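Glucuronan lyase A (Trichoderma reesei, PDB 2ZZJ) binds calcium and probably cleaves beta-1,4-linked glucuronan within the chain, as a polysaccharide lyase of family 20. Local coordinates at residues 90-95 with 158-163. Residues are numbered along the deposited sequence; the frame is centred on the assembly and turned at random.
Sequences AQFIAN and IKWASD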
loop_
_atom_site.group_PDB
_atom_site.type_symbol
_atom_site.label_atom_id
_atom_site.label_comp_id
_atom_site.label_asym_id
_atom_site.label_seq_id
_atom_site.Cartn_x
_atom_site.Cartn_y
_atom_site.Cartn_z
ATOM N N ALA A 90 0.059 -0.921 2.079
ATOM C CA ALA A 90 -0.283 -0.957 0.629
ATOM C C ALA A 90 0.868 -0.374 -0.170
ATOM O O ALA A 90 1.647 0.466 0.349
ATOM C CB ALA A 90 -1.558 -0.148 0.348
ATOM N N GLN A 91 1.000 -0.788 -1.429
ATOM C CA GLN A 91 2.062 -0.181 -2.244
ATOM C C GLN A 91 1.816 -0.384 -3.703
ATOM O O GLN A 91 1.191 -1.398 -4.086
ATOM C CB GLN A 91 3.432 -0.761 -1.886
ATOM C CG GLN A 91 3.576 -2.270 -1.974
ATOM C CD GLN A 91 5.052 -2.722 -1.921
ATOM O OE1 GLN A 91 5.951 -1.953 -2.258
ATOM N NE2 GLN A 91 5.288 -3.952 -1.486
ATOM N N PHE A 92 2.313 0.570 -4.487
ATOM C CA PHE A 92 2.427 0.420 -5.942
ATOM C C PHE A 92 3.852 0.071 -6.257
ATOM O O PHE A 92 4.799 0.690 -5.704
ATOM C CB PHE A 92 2.056 1.717 -6.625
ATOM C CG PHE A 92 0.595 2.065 -6.494
ATOM C CD1 PHE A 92 -0.326 1.587 -7.448
ATOM C CD2 PHE A 92 0.138 2.851 -5.445
ATOM C CE1 PHE A 92 -1.680 1.917 -7.360
ATOM C CE2 PHE A 92 -1.230 3.167 -5.344
ATOM C CZ PHE A 92 -2.129 2.683 -6.310
ATOM N N ILE A 93 4.018 -0.906 -7.141
ATOM C CA ILE A 93 5.347 -1.425 -7.434
ATOM C C ILE A 93 5.420 -2.038 -8.834
ATOM O O ILE A 93 4.534 -2.823 -9.252
ATOM C CB ILE A 93 5.812 -2.412 -6.310
ATOM C CG1 ILE A 93 7.265 -2.902 -6.529
ATOM C CG2 ILE A 93 4.804 -3.584 -6.132
ATOM C CD1 ILE A 93 7.738 -3.793 -5.411
ATOM N N ALA A 94 6.494 -1.682 -9.551
ATOM C CA ALA A 94 6.752 -2.210 -10.895
ATOM C C ALA A 94 8.089 -2.931 -10.933
ATOM O O ALA A 94 9.045 -2.505 -10.284
ATOM C CB ALA A 94 6.787 -1.100 -11.890
ATOM N N ASN A 95 8.146 -4.002 -11.709
ATOM C CA ASN A 95 9.410 -4.599 -12.090
ATOM C C ASN A 95 9.835 -3.958 -13.401
ATOM O O ASN A 95 9.070 -3.941 -14.386
ATOM C CB ASN A 95 9.283 -6.112 -12.235
ATOM C CG ASN A 95 10.627 -6.788 -12.492
ATOM O OD1 ASN A 95 11.676 -6.298 -12.076
ATOM N ND2 ASN A 95 10.590 -7.919 -13.160
ATOM N N ILE A 158 -5.286 9.864 -7.666
ATOM C CA ILE A 158 -3.948 10.182 -8.109
ATOM C C ILE A 158 -3.944 10.342 -9.616
ATOM O O ILE A 158 -4.365 9.424 -10.325
ATOM C CB ILE A 158 -2.889 9.122 -7.670
ATOM C CG1 ILE A 158 -2.884 8.964 -6.137
ATOM C CG2 ILE A 158 -1.462 9.557 -8.111
ATOM C CD1 ILE A 158 -2.013 7.856 -5.609
ATOM N N LYS A 159 -3.420 11.473 -10.108
ATOM C CA LYS A 159 -3.100 11.562 -11.540
ATOM C C LYS A 159 -1.613 11.255 -11.676
ATOM O O LYS A 159 -0.770 11.997 -11.149
ATOM C CB LYS A 159 -3.427 12.943 -12.088
ATOM C CG LYS A 159 -3.023 13.147 -13.538
ATOM C CD LYS A 159 -3.303 14.603 -13.937
ATOM C CE LYS A 159 -2.758 14.930 -15.336
ATOM N NZ LYS A 159 -3.352 14.051 -16.390
ATOM N N TRP A 160 -1.319 10.139 -12.333
ATOM C CA TRP A 160 0.040 9.615 -12.472
ATOM C C TRP A 160 0.728 10.360 -13.629
ATOM O O TRP A 160 0.372 10.161 -14.787
ATOM C CB TRP A 160 -0.002 8.118 -12.739
ATOM C CG TRP A 160 -0.679 7.325 -11.606
ATOM C CD1 TRP A 160 -1.914 6.727 -11.634
ATOM C CD2 TRP A 160 -0.138 7.077 -10.294
ATOM N NE1 TRP A 160 -2.179 6.118 -10.410
ATOM C CE2 TRP A 160 -1.107 6.311 -9.577
ATOM C CE3 TRP A 160 1.059 7.444 -9.648
ATOM C CZ2 TRP A 160 -0.894 5.878 -8.260
ATOM C CZ3 TRP A 160 1.276 7.016 -8.328
ATOM C CH2 TRP A 160 0.304 6.251 -7.647
ATOM N N ALA A 161 1.669 11.225 -13.272
ATOM C CA ALA A 161 2.415 12.051 -14.236
ATOM C C ALA A 161 3.868 12.207 -13.787
ATOM O O ALA A 161 4.152 12.251 -12.580
ATOM C CB ALA A 161 1.758 13.431 -14.371
ATOM N N SER A 162 4.786 12.291 -14.754
ATOM C CA SER A 162 6.191 12.620 -14.439
ATOM C C SER A 162 6.503 14.106 -14.632
ATOM O O SER A 162 7.539 14.572 -14.190
ATOM C CB SER A 162 7.153 11.742 -15.223
ATOM O OG SER A 162 6.959 11.887 -16.615
ATOM N N ASP A 163 5.581 14.818 -15.291
ATOM C CA ASP A 163 5.455 16.280 -15.297
ATOM C C ASP A 163 5.099 16.816 -13.939
ATOM O O ASP A 163 4.611 16.070 -13.098
ATOM C CB ASP A 163 4.210 16.654 -16.099
ATOM C CG ASP A 163 4.404 16.564 -17.568
ATOM O OD1 ASP A 163 3.801 17.421 -18.248
ATOM O OD2 ASP A 163 5.121 15.648 -18.052
#
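F92 and W160 meet between the two sheets in a tilted edge-to-face aromatic pair. The six-membered ring of W160 presents its edge to one face of F92. The planes make 64° and the centroids lie 5.1 Å apart. W160 CZ2 stands over the middle of the phenyl ring, and its closest approach is 3.9 Å to F92 CZ. W160 CH2 follows over the CD2-CE2 side of F92, 4.1 Å from F92 CD2. Both side chains leave the backbone toward the other segment. Each ring carbon CG is anti to its own carbonyl carbon (chi1 -68° in F92, -60° in W160), which sets it beside the backbone N and carries the rings toward each other. The rings span a wide separation, with the CA atoms of F92 and W160 11.5 Å apart. The indole N-H is hydrogen-bonded to Y70 OH, which probably helps fix the turn of the W160 ring. I158 CG2 packs on a face of the indole from within the same strand. Y62 stacks on W160 and also meets F92, and F195 stacks on F92, so the buried pair is part of a wider aromatic cluster. Strands 86-95 and 152-160 belong to different antiparallel sheets, and the pair is buried packing between the two sheets of a beta-jelly roll.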